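Long-range contact in lysine cyclodeaminase (PDB 5YU3), which converts L-lysine to pipecolic acid by an NAD-dependent cyclising deamination and also recognises L-ornithine and L-2,4-diaminobutyric acid: residues A202-T207 and H227-A232. Sequence-based numbering, arbitrary orientation.
With NA (sodium ion), chain E.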
ATOM      1  N   ALA A 202     -25.626 -29.321   8.848  1.00 19.05           N
ATOM      2  CA  ALA A 202     -25.685 -28.168   7.954  1.00 16.48           C
ATOM      3  C   ALA A 202     -25.659 -28.583   6.489  1.00 18.92           C
ATOM      4  O   ALA A 202     -25.000 -29.556   6.103  1.00 19.41           O
ATOM      5  CB  ALA A 202     -24.523 -27.210   8.240  1.00 19.24           C
ATOM      6  N   ASP A 203     -26.372 -27.815   5.664  1.00 18.37           N
ATOM      7  CA  ASP A 203     -26.273 -27.927   4.212  1.00 16.83           C
ATOM      8  C   ASP A 203     -25.140 -27.083   3.640  1.00 20.38           C
ATOM      9  O   ASP A 203     -24.540 -27.449   2.622  1.00 16.77           O
ATOM     10  CB  ASP A 203     -27.583 -27.488   3.555  1.00 19.79           C
ATOM     11  CG  ASP A 203     -28.766 -28.316   4.010  1.00 26.46           C
ATOM     12  OD1 ASP A 203     -28.705 -29.556   3.859  1.00 22.55           O
ATOM     13  OD2 ASP A 203     -29.747 -27.723   4.517  1.00 22.87           O
ATOM     14  N   VAL A 204     -24.857 -25.948   4.262  1.00 16.69           N
ATOM     15  CA  VAL A 204     -23.759 -25.076   3.866  1.00 14.99           C
ATOM     16  C   VAL A 204     -23.145 -24.537   5.152  1.00 15.49           C
ATOM     17  O   VAL A 204     -23.854 -24.319   6.136  1.00 17.01           O
ATOM     18  CB  VAL A 204     -24.265 -23.956   2.927  1.00 15.03           C
ATOM     19  CG1 VAL A 204     -25.511 -23.311   3.499  1.00 21.57           C
ATOM     20  CG2 VAL A 204     -23.170 -22.913   2.658  1.00 17.00           C
ATOM     21  N   ILE A 205     -21.825 -24.383   5.174  1.00 14.45           N
ATOM     22  CA  ILE A 205     -21.121 -23.886   6.352  1.00 14.51           C
ATOM     23  C   ILE A 205     -20.213 -22.751   5.902  1.00 16.80           C
ATOM     24  O   ILE A 205     -19.625 -22.826   4.820  1.00 16.44           O
ATOM     25  CB  ILE A 205     -20.293 -24.994   7.046  1.00 16.47           C
ATOM     26  CG1 ILE A 205     -21.216 -26.049   7.672  1.00 17.10           C
ATOM     27  CG2 ILE A 205     -19.342 -24.412   8.119  1.00 15.89           C
ATOM     28  CD1 ILE A 205     -20.485 -27.307   8.157  1.00 18.58           C
ATOM     29  N   SER A 206     -20.106 -21.703   6.719  1.00 15.58           N
ATOM     30  CA  SER A 206     -19.019 -20.733   6.608  1.00 13.95           C
ATOM     31  C   SER A 206     -18.180 -20.786   7.876  1.00 16.99           C
ATOM     32  O   SER A 206     -18.716 -20.692   8.986  1.00 17.34           O
ATOM     33  CB  SER A 206     -19.542 -19.295   6.388  1.00 13.51           C
ATOM     34  OG  SER A 206     -20.108 -19.149   5.107  1.00 14.78           O
ATOM     35  N   THR A 207     -16.865 -20.944   7.718  1.00 14.60           N
ATOM     36  CA  THR A 207     -15.933 -20.797   8.828  1.00 12.94           C
ATOM     37  C   THR A 207     -15.255 -19.440   8.703  1.00 16.05           C
ATOM     38  O   THR A 207     -14.742 -19.098   7.635  1.00 17.66           O
ATOM     39  CB  THR A 207     -14.886 -21.925   8.863  1.00 18.01           C
ATOM     40  OG1 THR A 207     -14.049 -21.873   7.700  1.00 17.40           O
ATOM     41  CG2 THR A 207     -15.573 -23.291   8.908  1.00 15.98           C
ATOM     42  N   HIS A 227     -23.815 -33.519   0.391  1.00 18.76           N
ATOM     43  CA  HIS A 227     -23.855 -32.350  -0.484  1.00 18.57           C
ATOM     44  C   HIS A 227     -23.241 -31.105   0.139  1.00 21.94           C
ATOM     45  O   HIS A 227     -23.321 -30.031  -0.468  1.00 17.95           O
ATOM     46  CB  HIS A 227     -25.297 -32.047  -0.868  1.00 21.04           C
ATOM     47  CG  HIS A 227     -26.189 -31.823   0.312  1.00 22.05           C
ATOM     48  ND1 HIS A 227     -26.773 -32.861   1.011  1.00 23.44           N
ATOM     49  CD2 HIS A 227     -26.571 -30.684   0.940  1.00 20.34           C
ATOM     50  CE1 HIS A 227     -27.490 -32.370   2.007  1.00 24.31           C
ATOM     51  NE2 HIS A 227     -27.389 -31.051   1.984  1.00 21.23           N
ATOM     52  N   LEU A 228     -22.642 -31.220   1.327  1.00 17.32           N
ATOM     53  CA  LEU A 228     -22.180 -30.047   2.071  1.00 16.60           C
ATOM     54  C   LEU A 228     -21.283 -29.148   1.225  1.00 19.23           C
ATOM     55  O   LEU A 228     -20.384 -29.623   0.518  1.00 17.68           O
ATOM     56  CB  LEU A 228     -21.427 -30.491   3.334  1.00 16.90           C
ATOM     57  CG  LEU A 228     -20.682 -29.390   4.108  1.00 18.24           C
ATOM     58  CD1 LEU A 228     -21.670 -28.339   4.652  1.00 15.40           C
ATOM     59  CD2 LEU A 228     -19.852 -29.961   5.236  1.00 18.60           C
ATOM     60  N   HIS A 229     -21.547 -27.844   1.287  1.00 15.35           N
ATOM     61  CA  HIS A 229     -20.632 -26.833   0.773  1.00 13.97           C
ATOM     62  C   HIS A 229     -20.093 -25.990   1.922  1.00 14.48           C
ATOM     63  O   HIS A 229     -20.865 -25.521   2.766  1.00 15.82           O
ATOM     64  CB  HIS A 229     -21.306 -25.911  -0.242  1.00 14.31           C
ATOM     65  CG  HIS A 229     -20.417 -24.790  -0.660  1.00 17.46           C
ATOM     66  ND1 HIS A 229     -19.256 -25.001  -1.372  1.00 17.28           N
ATOM     67  CD2 HIS A 229     -20.477 -23.457  -0.417  1.00 15.50           C
ATOM     68  CE1 HIS A 229     -18.648 -23.842  -1.571  1.00 17.78           C
ATOM     69  NE2 HIS A 229     -19.371 -22.889  -1.007  1.00 18.79           N
ATOM     70  N   ILE A 230     -18.779 -25.771   1.936  1.00 13.88           N
ATOM     71  CA  ILE A 230     -18.131 -24.968   2.967  1.00 16.29           C
ATOM     72  C   ILE A 230     -17.508 -23.744   2.314  1.00 18.01           C
ATOM     73  O   ILE A 230     -16.743 -23.879   1.353  1.00 14.66           O
ATOM     74  CB  ILE A 230     -17.045 -25.751   3.723  1.00 15.69           C
ATOM     75  CG1 ILE A 230     -17.599 -27.061   4.289  1.00 16.74           C
ATOM     76  CG2 ILE A 230     -16.439 -24.864   4.836  1.00 15.80           C
ATOM     77  CD1 ILE A 230     -16.525 -27.923   4.966  1.00 19.22           C
ATOM     78  N   ASN A 231     -17.819 -22.557   2.846  1.00 14.14           N
ATOM     79  CA  ASN A 231     -17.046 -21.354   2.543  1.00 15.18           C
ATOM     80  C   ASN A 231     -15.997 -21.211   3.637  1.00 15.36           C
ATOM     81  O   ASN A 231     -16.330 -20.923   4.792  1.00 15.21           O
ATOM     82  CB  ASN A 231     -17.939 -20.111   2.469  1.00 14.16           C
ATOM     83  CG  ASN A 231     -19.096 -20.280   1.515  1.00 13.10           C
ATOM     84  OD1 ASN A 231     -18.915 -20.348   0.297  1.00 13.92           O
ATOM     85  ND2 ASN A 231     -20.307 -20.353   2.066  1.00 14.83           N
ATOM     86  N   ALA A 232     -14.734 -21.461   3.289  1.00 14.59           N
ATOM     87  CA  ALA A 232     -13.627 -21.344   4.234  1.00 14.00           C
ATOM     88  C   ALA A 232     -13.096 -19.917   4.132  1.00 15.10           C
ATOM     89  O   ALA A 232     -12.383 -19.568   3.190  1.00 15.44           O
ATOM     90  CB  ALA A 232     -12.556 -22.386   3.930  1.00 15.31           C
TER
HETATM   91 NA    NA E 401      -9.564 -19.474   3.522  1.00 17.26          NA
HETATM   92  O   HOH W   1     -24.992 -27.872  -0.216  1.00 16.55           O
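Asp203 OD1 takes a hydrogen bond from His227 and a salt bridge from Arg225: His227 NE2 donates to it at 2.7 Å with a nearly straight N-H...O angle of 171°. The carboxylate oxygen lies exactly in the imidazole plane, whereas the histidine meets it on the anti side, 22° out of the carboxylate plane. OD2 takes the backbone amides of His139 and Thr140, which should fix the rotation of the carboxylate. Water 1 donates to both Asp203 O and His227 O, supplementing the weak bond from His229 N to Asp203 O (3.3 Å).

Beyond this end the strands run parallel. Ile205 bonds through its backbone N and O, N to His229 O (2.8 Å) and O to Asn231 N (2.7 Å), and Thr207 N continues the ladder to Asn231 O. With CG1 anti to its carbonyl carbon (chi1 -68°), Ile205 lays CG1 and CD1 against Leu228 CD1, each at 3.8 Å.

On the face of Val204 and Ser206, Asn231 ND2 donates to Ser206 OG at 3.3 Å and also bonds Ser130, and its OD1 receives His229 NE2 at 2.9 Å from above the carbonyl plane. Ser206 OG also bonds Gln153, and His229 ND1 pairs with Ser297. A leucine in place of Asn231 would probably leave His229 NE2 without its acceptor and Ser206 OG without this donor, the ring then held through ND1 by Ser297.

These are central strands of the parallel, Rossmann-type NAD-binding sheet. Ala232 O binds the sodium ion at 2.8 Å, with Gly234 O, Asp300 OD1 and Ser301 O as the other ligands, and the ladder running to Asn231 O probably keeps this strand end in line with the metal.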